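Local coordinates for uncharacterized protein (Vibrio parahaemolyticus, PDB 1ZBP) that is of unknown function but belongs to the ImpE family and is probably linked to type VI secretion, at residues Phe135-Thr140 with Ser253-Leu258; Val145-Asp150 with Gly239-Leu244; Glu177-Thr182 with Pro191-Ile196. One frame throughout, in Å; residues are numbered along the deposited sequence.

Interaction 1 (Phe135-Thr140 with Ser253-Leu258)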
ATOM      1  N   PHE A 135     -17.762  -0.145 -11.451  1.00 35.22           N
ATOM      2  CA  PHE A 135     -17.799  -0.975 -10.261  1.00 32.62           C
ATOM      3  C   PHE A 135     -18.971  -0.682  -9.351  1.00 33.79           C
ATOM      4  O   PHE A 135     -19.610   0.370  -9.420  1.00 34.81           O
ATOM      5  CB  PHE A 135     -16.512  -0.788  -9.455  1.00 32.95           C
ATOM      6  CG  PHE A 135     -15.365  -1.616  -9.950  1.00 30.98           C
ATOM      7  CD1 PHE A 135     -15.237  -2.940  -9.553  1.00 27.65           C
ATOM      8  CD2 PHE A 135     -14.419  -1.081 -10.807  1.00 29.37           C
ATOM      9  CE1 PHE A 135     -14.209  -3.718 -10.003  1.00 27.45           C
ATOM     10  CE2 PHE A 135     -13.374  -1.863 -11.269  1.00 30.16           C
ATOM     11  CZ  PHE A 135     -13.265  -3.179 -10.861  1.00 28.32           C
ATOM     12  N   LEU A 136     -19.244  -1.650  -8.492  1.00 34.06           N
ATOM     13  CA  LEU A 136     -20.282  -1.530  -7.486  1.00 34.16           C
ATOM     14  C   LEU A 136     -19.461  -1.339  -6.217  1.00 32.02           C
ATOM     15  O   LEU A 136     -18.736  -2.244  -5.806  1.00 31.43           O
ATOM     16  CB  LEU A 136     -21.097  -2.817  -7.403  1.00 34.96           C
ATOM     17  CG  LEU A 136     -22.563  -2.685  -7.800  1.00 34.52           C
ATOM     18  CD1 LEU A 136     -22.669  -2.297  -9.253  1.00 33.60           C
ATOM     19  CD2 LEU A 136     -23.269  -4.005  -7.543  1.00 36.33           C
ATOM     20  N   ALA A 137     -19.543  -0.156  -5.619  1.00 32.57           N
ATOM     21  CA  ALA A 137     -18.772   0.130  -4.411  1.00 34.60           C
ATOM     22  C   ALA A 137     -19.688   0.314  -3.217  1.00 34.08           C
ATOM     23  O   ALA A 137     -20.419   1.295  -3.128  1.00 35.68           O
ATOM     24  CB  ALA A 137     -17.903   1.367  -4.613  1.00 32.33           C
ATOM     25  N   ASN A 138     -19.626  -0.637  -2.290  1.00 36.04           N
ATOM     26  CA  ASN A 138     -20.479  -0.625  -1.106  1.00 38.59           C
ATOM     27  C   ASN A 138     -21.925  -0.712  -1.607  1.00 40.46           C
ATOM     28  O   ASN A 138     -22.796   0.046  -1.166  1.00 43.85           O
ATOM     29  CB  ASN A 138     -20.279   0.667  -0.290  1.00 38.70           C
ATOM     30  CG  ASN A 138     -18.885   0.767   0.347  1.00 38.92           C
ATOM     31  OD1 ASN A 138     -18.468   1.848   0.783  1.00 39.43           O
ATOM     32  ND2 ASN A 138     -18.165  -0.358   0.408  1.00 36.00           N
ATOM     33  N   ASP A 139     -22.164  -1.617  -2.557  1.00 40.93           N
ATOM     34  CA  ASP A 139     -23.499  -1.836  -3.113  1.00 42.61           C
ATOM     35  C   ASP A 139     -24.027  -0.657  -3.957  1.00 42.04           C
ATOM     36  O   ASP A 139     -25.189  -0.655  -4.360  1.00 41.56           O
ATOM     37  CB  ASP A 139     -24.470  -2.145  -1.956  1.00 46.40           C
ATOM     38  CG  ASP A 139     -25.732  -2.881  -2.403  1.00 51.07           C
ATOM     39  OD1 ASP A 139     -26.658  -3.034  -1.568  1.00 54.40           O
ATOM     40  OD2 ASP A 139     -25.802  -3.319  -3.571  1.00 52.18           O
ATOM     41  N   THR A 140     -23.194   0.348  -4.226  1.00 41.58           N
ATOM     42  CA  THR A 140     -23.639   1.494  -5.040  1.00 39.84           C
ATOM     43  C   THR A 140     -22.956   1.451  -6.407  1.00 37.83           C
ATOM     44  O   THR A 140     -21.768   1.170  -6.490  1.00 38.65           O
ATOM     45  CB  THR A 140     -23.309   2.838  -4.347  1.00 41.06           C
ATOM     46  OG1 THR A 140     -24.050   2.950  -3.120  1.00 40.83           O
ATOM     47  CG2 THR A 140     -23.677   4.010  -5.261  1.00 42.26           C
ATOM     48  N   SER A 253     -10.273   4.067   3.248  1.00 35.31           N
ATOM     49  CA  SER A 253     -10.787   3.542   4.505  1.00 37.17           C
ATOM     50  C   SER A 253     -12.314   3.414   4.522  1.00 37.24           C
ATOM     51  O   SER A 253     -12.869   2.717   5.370  1.00 36.98           O
ATOM     52  CB  SER A 253     -10.325   4.414   5.681  1.00 38.54           C
ATOM     53  OG  SER A 253     -10.962   5.680   5.677  1.00 44.85           O
ATOM     54  N   ASP A 254     -13.002   4.077   3.600  1.00 38.58           N
ATOM     55  CA  ASP A 254     -14.458   3.973   3.574  1.00 39.56           C
ATOM     56  C   ASP A 254     -14.914   3.001   2.517  1.00 39.20           C
ATOM     57  O   ASP A 254     -16.095   2.942   2.192  1.00 42.09           O
ATOM     58  CB  ASP A 254     -15.124   5.314   3.302  1.00 40.49           C
ATOM     59  CG  ASP A 254     -14.885   6.312   4.401  1.00 44.02           C
ATOM     60  OD1 ASP A 254     -14.606   5.890   5.546  1.00 45.66           O
ATOM     61  OD2 ASP A 254     -14.983   7.525   4.117  1.00 46.93           O
ATOM     62  N   LEU A 255     -13.973   2.253   1.961  1.00 38.26           N
ATOM     63  CA  LEU A 255     -14.305   1.263   0.947  1.00 36.62           C
ATOM     64  C   LEU A 255     -14.246  -0.127   1.584  1.00 34.88           C
ATOM     65  O   LEU A 255     -13.204  -0.525   2.104  1.00 32.94           O
ATOM     66  CB  LEU A 255     -13.308   1.345  -0.214  1.00 36.31           C
ATOM     67  CG  LEU A 255     -13.527   0.338  -1.344  1.00 38.34           C
ATOM     68  CD1 LEU A 255     -14.839   0.650  -2.062  1.00 39.40           C
ATOM     69  CD2 LEU A 255     -12.362   0.384  -2.320  1.00 39.90           C
ATOM     70  N   GLN A 256     -15.365  -0.850   1.545  1.00 32.89           N
ATOM     71  CA  GLN A 256     -15.426  -2.202   2.103  1.00 33.53           C
ATOM     72  C   GLN A 256     -15.326  -3.270   1.013  1.00 32.34           C
ATOM     73  O   GLN A 256     -14.571  -4.227   1.161  1.00 32.61           O
ATOM     74  CB  GLN A 256     -16.723  -2.442   2.894  1.00 35.26           C
ATOM     75  CG  GLN A 256     -16.760  -1.869   4.302  1.00 38.48           C
ATOM     76  CD  GLN A 256     -16.964  -0.366   4.315  1.00 42.45           C
ATOM     77  OE1 GLN A 256     -17.898   0.151   3.691  1.00 42.88           O
ATOM     78  NE2 GLN A 256     -16.091   0.347   5.031  1.00 42.27           N
ATOM     79  N   ASN A 257     -16.088  -3.120  -0.067  1.00 30.92           N
ATOM     80  CA  ASN A 257     -16.052  -4.104  -1.146  1.00 33.35           C
ATOM     81  C   ASN A 257     -16.230  -3.514  -2.543  1.00 33.28           C
ATOM     82  O   ASN A 257     -16.862  -2.474  -2.736  1.00 33.14           O
ATOM     83  CB  ASN A 257     -17.140  -5.174  -0.962  1.00 36.86           C
ATOM     84  CG  ASN A 257     -17.794  -5.130   0.406  1.00 42.15           C
ATOM     85  OD1 ASN A 257     -17.310  -5.745   1.365  1.00 44.82           O
ATOM     86  ND2 ASN A 257     -18.901  -4.391   0.509  1.00 40.92           N
ATOM     87  N   LEU A 258     -15.652  -4.196  -3.517  1.00 33.32           N
ATOM     88  CA  LEU A 258     -15.787  -3.807  -4.907  1.00 34.74           C
ATOM     89  C   LEU A 258     -16.346  -5.008  -5.653  1.00 34.71           C
ATOM     90  O   LEU A 258     -15.881  -6.128  -5.464  1.00 37.00           O
ATOM     91  CB  LEU A 258     -14.439  -3.417  -5.512  1.00 35.13           C
ATOM     92  CG  LEU A 258     -13.945  -1.991  -5.284  1.00 35.58           C
ATOM     93  CD1 LEU A 258     -12.586  -1.830  -5.960  1.00 35.57           C
ATOM     94  CD2 LEU A 258     -14.948  -0.998  -5.845  1.00 33.21           C
TER
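L258 faces F135 and A137 across two neighbouring strands of the large antiparallel sheet, where A137 and L258 form a non-hydrogen-bonded pair. The side chain of L258 starts beside the F135 ring, its CB 4.1 Å from CD1 of F135. CG lies anti to the carbonyl carbon (chi1 -84°), which carries the two methyls into the buried layer. There CD2 of L258 touches two residues of the other strand, 3.9 Å from F135 CB and 4.0 Å from A137 CB, while CD1 turns to the indole of W243. L255 joins the same group through its CD1, which meets the methyl of A137. Small A137 suits this place, since its single methyl accepts two leucine branches at once. Beyond A137 the chain reverses in a type I' turn, with N138 and D139 both at the left-handed backbone angles that asparagine and aspartate tolerate comparatively well. The turn brings N138 against the D254-N257 backbone. Between the two backbones, CA of L258 makes a CH...O contact with L136 O, and N138 N gives a weak hydrogen bond to N257 O at 3.3 Å.

Interaction 2 (Val145-Asp150 with Gly239-Leu244)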
ATOM      1  N   VAL A 145     -13.818   3.805 -11.798  1.00 27.40           N
ATOM      2  CA  VAL A 145     -13.039   3.855 -10.569  1.00 27.28           C
ATOM      3  C   VAL A 145     -11.534   3.961 -10.849  1.00 28.21           C
ATOM      4  O   VAL A 145     -10.977   3.244 -11.692  1.00 27.17           O
ATOM      5  CB  VAL A 145     -13.307   2.590  -9.714  1.00 28.97           C
ATOM      6  CG1 VAL A 145     -12.327   2.502  -8.568  1.00 26.64           C
ATOM      7  CG2 VAL A 145     -14.736   2.647  -9.165  1.00 29.58           C
ATOM      8  N   ARG A 146     -10.868   4.848 -10.120  1.00 27.21           N
ATOM      9  CA  ARG A 146      -9.443   5.023 -10.302  1.00 28.23           C
ATOM     10  C   ARG A 146      -8.838   5.724  -9.092  1.00 27.09           C
ATOM     11  O   ARG A 146      -9.531   6.465  -8.406  1.00 27.98           O
ATOM     12  CB  ARG A 146      -9.230   5.836 -11.569  1.00 31.22           C
ATOM     13  CG  ARG A 146      -7.847   5.748 -12.121  1.00 38.04           C
ATOM     14  CD  ARG A 146      -7.044   6.985 -11.764  1.00 40.95           C
ATOM     15  NE  ARG A 146      -7.640   8.202 -12.284  1.00 40.19           N
ATOM     16  CZ  ARG A 146      -6.931   9.280 -12.596  1.00 45.40           C
ATOM     17  NH1 ARG A 146      -5.609   9.271 -12.438  1.00 41.16           N
ATOM     18  NH2 ARG A 146      -7.543  10.371 -13.060  1.00 47.55           N
ATOM     19  N   ASP A 147      -7.561   5.488  -8.813  1.00 27.10           N
ATOM     20  CA  ASP A 147      -6.913   6.157  -7.676  1.00 28.91           C
ATOM     21  C   ASP A 147      -6.631   7.610  -8.097  1.00 29.06           C
ATOM     22  O   ASP A 147      -6.240   7.858  -9.235  1.00 28.67           O
ATOM     23  CB  ASP A 147      -5.597   5.456  -7.321  1.00 27.39           C
ATOM     24  CG  ASP A 147      -5.030   5.899  -5.977  1.00 29.10           C
ATOM     25  OD1 ASP A 147      -4.896   7.118  -5.741  1.00 26.11           O
ATOM     26  OD2 ASP A 147      -4.713   5.019  -5.150  1.00 27.14           O
ATOM     27  N   ILE A 148      -6.838   8.567  -7.193  1.00 30.11           N
ATOM     28  CA  ILE A 148      -6.605   9.975  -7.525  1.00 30.31           C
ATOM     29  C   ILE A 148      -5.132  10.215  -7.876  1.00 30.73           C
ATOM     30  O   ILE A 148      -4.819  10.963  -8.807  1.00 30.24           O
ATOM     31  CB  ILE A 148      -7.044  10.914  -6.366  1.00 32.51           C
ATOM     32  CG1 ILE A 148      -8.574  10.897  -6.239  1.00 29.68           C
ATOM     33  CG2 ILE A 148      -6.556  12.354  -6.631  1.00 30.06           C
ATOM     34  CD1 ILE A 148      -9.107  11.695  -5.039  1.00 33.46           C
ATOM     35  N   ASP A 149      -4.249   9.568  -7.120  1.00 31.89           N
ATOM     36  CA  ASP A 149      -2.797   9.605  -7.308  1.00 32.44           C
ATOM     37  C   ASP A 149      -2.480   9.351  -8.788  1.00 35.33           C
ATOM     38  O   ASP A 149      -3.092   8.477  -9.408  1.00 36.04           O
ATOM     39  CB  ASP A 149      -2.175   8.489  -6.468  1.00 31.79           C
ATOM     40  CG  ASP A 149      -0.663   8.548  -6.426  1.00 33.19           C
ATOM     41  OD1 ASP A 149      -0.114   9.314  -5.608  1.00 32.17           O
ATOM     42  OD2 ASP A 149      -0.028   7.831  -7.218  1.00 34.02           O
ATOM     43  N   ASP A 150      -1.528  10.089  -9.360  1.00 36.53           N
ATOM     44  CA  ASP A 150      -1.178   9.896 -10.778  1.00 36.88           C
ATOM     45  C   ASP A 150      -0.165   8.790 -11.036  1.00 36.46           C
ATOM     46  O   ASP A 150       0.023   8.371 -12.179  1.00 37.15           O
ATOM     47  CB  ASP A 150      -0.668  11.198 -11.385  1.00 37.18           C
ATOM     48  CG  ASP A 150      -1.782  12.148 -11.709  1.00 38.10           C
ATOM     49  OD1 ASP A 150      -1.569  13.373 -11.563  1.00 41.06           O
ATOM     50  OD2 ASP A 150      -2.871  11.673 -12.118  1.00 34.40           O
ATOM     51  N   GLY A 239      -0.122  10.057   2.554  1.00 27.78           N
ATOM     52  CA  GLY A 239      -1.077   9.656   3.567  1.00 28.13           C
ATOM     53  C   GLY A 239      -2.140   8.719   3.019  1.00 27.15           C
ATOM     54  O   GLY A 239      -1.908   8.048   2.021  1.00 25.82           O
ATOM     55  N   LEU A 240      -3.303   8.695   3.671  1.00 25.39           N
ATOM     56  CA  LEU A 240      -4.435   7.832   3.310  1.00 25.78           C
ATOM     57  C   LEU A 240      -4.871   7.947   1.837  1.00 27.00           C
ATOM     58  O   LEU A 240      -5.065   9.033   1.333  1.00 30.26           O
ATOM     59  CB  LEU A 240      -5.613   8.169   4.240  1.00 23.73           C
ATOM     60  CG  LEU A 240      -6.812   7.222   4.185  1.00 22.60           C
ATOM     61  CD1 LEU A 240      -6.396   5.857   4.750  1.00 17.74           C
ATOM     62  CD2 LEU A 240      -7.980   7.808   4.971  1.00 12.31           C
ATOM     63  N   LYS A 241      -5.028   6.827   1.144  1.00 27.90           N
ATOM     64  CA  LYS A 241      -5.440   6.881  -0.248  1.00 27.56           C
ATOM     65  C   LYS A 241      -6.879   7.384  -0.371  1.00 27.20           C
ATOM     66  O   LYS A 241      -7.705   7.171   0.521  1.00 26.43           O
ATOM     67  CB  LYS A 241      -5.284   5.495  -0.897  1.00 29.68           C
ATOM     68  CG  LYS A 241      -3.831   4.978  -0.920  1.00 28.22           C
ATOM     69  CD  LYS A 241      -3.672   3.664  -1.694  1.00 24.14           C
ATOM     70  CE  LYS A 241      -2.210   3.184  -1.694  1.00 23.42           C
ATOM     71  NZ  LYS A 241      -2.018   1.921  -2.488  1.00 25.76           N
ATOM     72  N   CYS A 242      -7.172   8.052  -1.483  1.00 26.19           N
ATOM     73  CA  CYS A 242      -8.502   8.616  -1.742  1.00 28.78           C
ATOM     74  C   CYS A 242      -8.677   8.199  -3.207  1.00 25.70           C
ATOM     75  O   CYS A 242      -7.766   8.376  -3.993  1.00 26.25           O
ATOM     76  CB  CYS A 242      -8.467  10.168  -1.565  1.00 30.41           C
ATOM     77  SG  CYS A 242      -9.981  11.074  -0.873  1.00 41.31           S
ATOM     78  N   TRP A 243      -9.823   7.618  -3.553  1.00 24.91           N
ATOM     79  CA  TRP A 243     -10.111   7.153  -4.909  1.00 26.30           C
ATOM     80  C   TRP A 243     -11.236   7.955  -5.544  1.00 26.56           C
ATOM     81  O   TRP A 243     -12.128   8.457  -4.863  1.00 24.61           O
ATOM     82  CB  TRP A 243     -10.535   5.662  -4.910  1.00 27.14           C
ATOM     83  CG  TRP A 243      -9.418   4.655  -4.758  1.00 30.98           C
ATOM     84  CD1 TRP A 243      -8.109   4.920  -4.503  1.00 31.27           C
ATOM     85  CD2 TRP A 243      -9.529   3.220  -4.836  1.00 33.41           C
ATOM     86  NE1 TRP A 243      -7.393   3.748  -4.418  1.00 34.55           N
ATOM     87  CE2 TRP A 243      -8.240   2.689  -4.619  1.00 34.04           C
ATOM     88  CE3 TRP A 243     -10.596   2.330  -5.067  1.00 35.30           C
ATOM     89  CZ2 TRP A 243      -7.978   1.320  -4.625  1.00 35.07           C
ATOM     90  CZ3 TRP A 243     -10.336   0.956  -5.073  1.00 34.05           C
ATOM     91  CH2 TRP A 243      -9.035   0.469  -4.853  1.00 35.33           C
ATOM     92  N   LEU A 244     -11.183   8.057  -6.861  1.00 26.14           N
ATOM     93  CA  LEU A 244     -12.210   8.752  -7.613  1.00 30.39           C
ATOM     94  C   LEU A 244     -13.196   7.668  -8.058  1.00 31.43           C
ATOM     95  O   LEU A 244     -12.860   6.837  -8.897  1.00 30.02           O
ATOM     96  CB  LEU A 244     -11.581   9.422  -8.833  1.00 31.78           C
ATOM     97  CG  LEU A 244     -12.487  10.308  -9.687  1.00 36.85           C
ATOM     98  CD1 LEU A 244     -13.018  11.480  -8.841  1.00 36.51           C
ATOM     99  CD2 LEU A 244     -11.692  10.828 -10.882  1.00 36.32           C
TER
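D147 and W243 meet through carboxylate and indole: OD2 of D147 takes a weak, bent hydrogen bond from NE1 of W243 at 3.1 Å, with 127° at the hydrogen. The carboxylate plane stands 57° from that of the ring, and the backbone N of D147 lies over one ring face. W243 has its CG anti to the carbonyl carbon (chi1 -77°), which swings the indole back against the strand of V145 to D147, though its CB bond sets out away from that strand. CG1 of V145 then packs obliquely by the benzo part, 3.9 Å from CE3 of W243. Along the backbone R146 and L244 exchange two hydrogen bonds, the shorter from L244 N to R146 O at 2.8 Å. Past D147 the chain bends, yet I148 N still reaches C242 O weakly at 3.3 Å, and I148 lays its CD1 against C242 CB at 3.8 Å.

The second shell fixes the aspartate. OD1 of D147 is held by the hydroxyl of Y210 and by D149 N, the latter at 2.9 Å; both oxygens have partners, though the indole bond is weak, and this should limit rotation of the group. K241 runs its extended chain past OD2 of D147, CD at 3.9 Å, and spends its ammonium on E157; the positive charge nearby may still ease the burial of D147. Aspartate suits this place because its short arm can reach both the indole and its own backbone two residues on: an Asx turn ending a strand of the antiparallel sheet.

Interaction 3 (Glu177-Thr182 with Pro191-Ile196)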
ATOM      1  N   GLU A 177     -12.460  -7.163  -1.271  1.00 31.66           N
ATOM      2  CA  GLU A 177     -12.999  -6.929   0.054  1.00 33.70           C
ATOM      3  C   GLU A 177     -11.895  -6.429   0.967  1.00 32.52           C
ATOM      4  O   GLU A 177     -10.848  -7.070   1.110  1.00 31.24           O
ATOM      5  CB  GLU A 177     -13.607  -8.218   0.621  1.00 38.59           C
ATOM      6  CG  GLU A 177     -14.207  -8.074   2.025  1.00 46.95           C
ATOM      7  CD  GLU A 177     -14.451  -9.416   2.727  1.00 52.87           C
ATOM      8  OE1 GLU A 177     -14.867  -9.392   3.916  1.00 53.46           O
ATOM      9  OE2 GLU A 177     -14.224 -10.486   2.101  1.00 54.69           O
ATOM     10  N   ILE A 178     -12.126  -5.271   1.571  1.00 31.16           N
ATOM     11  CA  ILE A 178     -11.150  -4.698   2.481  1.00 31.69           C
ATOM     12  C   ILE A 178     -11.650  -4.937   3.896  1.00 31.41           C
ATOM     13  O   ILE A 178     -12.716  -4.463   4.278  1.00 30.96           O
ATOM     14  CB  ILE A 178     -10.988  -3.204   2.230  1.00 31.97           C
ATOM     15  CG1 ILE A 178     -10.709  -2.972   0.741  1.00 29.60           C
ATOM     16  CG2 ILE A 178      -9.831  -2.657   3.064  1.00 30.24           C
ATOM     17  CD1 ILE A 178     -10.516  -1.530   0.382  1.00 34.95           C
ATOM     18  N   LYS A 179     -10.876  -5.697   4.658  1.00 31.95           N
ATOM     19  CA  LYS A 179     -11.238  -6.038   6.019  1.00 33.52           C
ATOM     20  C   LYS A 179     -10.931  -4.914   6.987  1.00 33.68           C
ATOM     21  O   LYS A 179     -10.262  -3.937   6.645  1.00 33.76           O
ATOM     22  CB  LYS A 179     -10.529  -7.342   6.441  1.00 31.98           C
ATOM     23  CG  LYS A 179     -11.229  -8.609   5.928  1.00 35.82           C
ATOM     24  CD  LYS A 179     -10.265  -9.775   5.682  1.00 41.93           C
ATOM     25  CE  LYS A 179      -9.400 -10.104   6.909  1.00 44.92           C
ATOM     26  NZ  LYS A 179      -8.508 -11.312   6.729  1.00 43.96           N
ATOM     27  N   SER A 180     -11.464  -5.030   8.193  1.00 35.71           N
ATOM     28  CA  SER A 180     -11.216  -4.020   9.208  1.00 35.37           C
ATOM     29  C   SER A 180      -9.921  -4.425   9.882  1.00 35.09           C
ATOM     30  O   SER A 180      -9.604  -5.617   9.971  1.00 35.70           O
ATOM     31  CB  SER A 180     -12.370  -3.979  10.201  1.00 35.86           C
ATOM     32  OG  SER A 180     -13.533  -3.443   9.555  1.00 37.65           O
ATOM     33  N   ALA A 181      -9.155  -3.428  10.312  1.00 33.07           N
ATOM     34  CA  ALA A 181      -7.872  -3.660  10.964  1.00 32.52           C
ATOM     35  C   ALA A 181      -8.089  -4.258  12.337  1.00 32.70           C
ATOM     36  O   ALA A 181      -8.939  -3.804  13.099  1.00 32.42           O
ATOM     37  CB  ALA A 181      -7.096  -2.357  11.080  1.00 31.89           C
ATOM     38  N   THR A 182      -7.310  -5.282  12.647  1.00 33.01           N
ATOM     39  CA  THR A 182      -7.431  -5.936  13.932  1.00 32.94           C
ATOM     40  C   THR A 182      -6.101  -5.871  14.645  1.00 33.40           C
ATOM     41  O   THR A 182      -5.816  -6.671  15.529  1.00 36.53           O
ATOM     42  CB  THR A 182      -7.883  -7.389  13.747  1.00 31.95           C
ATOM     43  OG1 THR A 182      -6.889  -8.113  13.012  1.00 31.05           O
ATOM     44  CG2 THR A 182      -9.203  -7.423  12.972  1.00 29.90           C
ATOM     45  N   PRO A 191      -5.569  -6.392   5.454  1.00 24.75           N
ATOM     46  CA  PRO A 191      -5.803  -7.704   4.860  1.00 23.66           C
ATOM     47  C   PRO A 191      -6.948  -7.562   3.872  1.00 23.75           C
ATOM     48  O   PRO A 191      -7.933  -6.868   4.147  1.00 24.94           O
ATOM     49  CB  PRO A 191      -6.180  -8.568   6.063  1.00 26.57           C
ATOM     50  CG  PRO A 191      -5.425  -7.904   7.204  1.00 26.92           C
ATOM     51  CD  PRO A 191      -5.707  -6.450   6.919  1.00 27.01           C
ATOM     52  N   VAL A 192      -6.813  -8.179   2.708  1.00 21.80           N
ATOM     53  CA  VAL A 192      -7.870  -8.095   1.715  1.00 22.35           C
ATOM     54  C   VAL A 192      -8.097  -9.442   1.052  1.00 25.64           C
ATOM     55  O   VAL A 192      -7.169 -10.245   0.904  1.00 26.26           O
ATOM     56  CB  VAL A 192      -7.546  -7.044   0.616  1.00 21.48           C
ATOM     57  CG1 VAL A 192      -7.432  -5.649   1.225  1.00 19.65           C
ATOM     58  CG2 VAL A 192      -6.269  -7.412  -0.105  1.00 17.56           C
ATOM     59  N   GLU A 193      -9.351  -9.688   0.690  1.00 28.47           N
ATOM     60  CA  GLU A 193      -9.765 -10.911   0.007  1.00 32.56           C
ATOM     61  C   GLU A 193     -10.157 -10.434  -1.380  1.00 32.99           C
ATOM     62  O   GLU A 193     -10.944  -9.497  -1.502  1.00 33.42           O
ATOM     63  CB  GLU A 193     -10.999 -11.530   0.679  1.00 36.10           C
ATOM     64  CG  GLU A 193     -10.771 -12.881   1.359  1.00 43.56           C
ATOM     65  CD  GLU A 193     -10.844 -12.791   2.877  1.00 47.11           C
ATOM     66  OE1 GLU A 193     -11.831 -12.207   3.394  1.00 48.81           O
ATOM     67  OE2 GLU A 193      -9.922 -13.315   3.549  1.00 46.59           O
ATOM     68  N   PHE A 194      -9.618 -11.060  -2.420  1.00 33.40           N
ATOM     69  CA  PHE A 194      -9.939 -10.642  -3.775  1.00 34.70           C
ATOM     70  C   PHE A 194     -10.200 -11.800  -4.741  1.00 37.93           C
ATOM     71  O   PHE A 194     -10.243 -12.973  -4.355  1.00 38.16           O
ATOM     72  CB  PHE A 194      -8.801  -9.778  -4.317  1.00 33.70           C
ATOM     73  CG  PHE A 194      -7.457 -10.439  -4.245  1.00 33.09           C
ATOM     74  CD1 PHE A 194      -7.122 -11.471  -5.114  1.00 35.09           C
ATOM     75  CD2 PHE A 194      -6.524 -10.041  -3.301  1.00 34.06           C
ATOM     76  CE1 PHE A 194      -5.867 -12.093  -5.046  1.00 32.91           C
ATOM     77  CE2 PHE A 194      -5.272 -10.655  -3.225  1.00 33.46           C
ATOM     78  CZ  PHE A 194      -4.944 -11.679  -4.094  1.00 34.02           C
ATOM     79  N   ASP A 195     -10.388 -11.433  -6.004  1.00 40.24           N
ATOM     80  CA  ASP A 195     -10.635 -12.354  -7.106  1.00 40.69           C
ATOM     81  C   ASP A 195     -10.363 -11.504  -8.329  1.00 40.34           C
ATOM     82  O   ASP A 195     -11.252 -10.816  -8.820  1.00 40.41           O
ATOM     83  CB  ASP A 195     -12.092 -12.832  -7.108  1.00 42.13           C
ATOM     84  CG  ASP A 195     -12.442 -13.666  -8.342  1.00 44.84           C
ATOM     85  OD1 ASP A 195     -13.585 -14.172  -8.410  1.00 47.54           O
ATOM     86  OD2 ASP A 195     -11.588 -13.820  -9.245  1.00 44.86           O
ATOM     87  N   ILE A 196      -9.120 -11.526  -8.797  1.00 40.79           N
ATOM     88  CA  ILE A 196      -8.744 -10.737  -9.959  1.00 41.35           C
ATOM     89  C   ILE A 196      -8.287 -11.653 -11.091  1.00 42.35           C
ATOM     90  O   ILE A 196      -7.789 -12.756 -10.854  1.00 41.27           O
ATOM     91  CB  ILE A 196      -7.605  -9.715  -9.621  1.00 40.58           C
ATOM     92  CG1 ILE A 196      -6.251 -10.404  -9.636  1.00 41.08           C
ATOM     93  CG2 ILE A 196      -7.820  -9.118  -8.220  1.00 37.57           C
ATOM     94  CD1 ILE A 196      -5.257  -9.746 -10.563  1.00 44.37           C
TER
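E193 O receives the shortest hydrogen bond of this contact, 2.8 Å from E177 N, which approaches nearly head-on with a C=O...N angle of 167°. E193 N returns a bond to E177 O at 3.0 Å, completing a hydrogen-bonded antiparallel pair. E177 O also lies close to CA and CB of V192, the residue that faces I178 in the next, non-hydrogen-bonded pair. One step further K179 N donates to P191 O at 3.2 Å, but proline has no N-H with which to answer. K179 O is bonded instead by the guanidinium of R190, which gives this carbonyl a donor in place of the one that proline lacks. These pairings join strands 173-178 and 189-196 into a beta hairpin within the eight-stranded antiparallel sheet, and the proline falls where the first strand has already given way to a loop.

The two faces of the hairpin differ in character. On the buried one, CG2 of I178 stands 4.3 Å from CG1 of V192, and these branched residues, well suited to strands, go on to meet L255 and M206 respectively. The other face carries charge. E177 is extended and lies alongside E193, pointing the same way, with OE2 of E177 3.2 Å from OE1 of E193 and the carboxylate planes 62° apart. With E203 also close to E193, such crowding would be expected to make one of the acids easier to protonate. K179 may offset part of this: a bend at chi3 (54°) brings its end across P191, whose CB is 3.7 Å from K179 CE, and leaves its NZ 4.0 Å from OE2 of E193, beyond salt-bridge range.

From the N terminus, past a largely helical region, the chain enters the sheet at 135-140, the first half of interaction 1, and turns back into the next strand, whose end at 145-150 opens interaction 2. Interaction 3 is the first to close, when 191-196 folds back on 177-182 after a short connection. Interaction 2 closes next at 239-244, and interaction 1 last at 253-258, so the three loops nest one within another without crossing. All belong to the eight-stranded sheet. Interaction 1 lies between the others: W243 of interaction 2 packs on L255 and L258, while Q256 O probably takes a hydrogen bond from I178 N of interaction 3. Interactions 2 and 3 themselves do not touch, their centres about 17 Å apart.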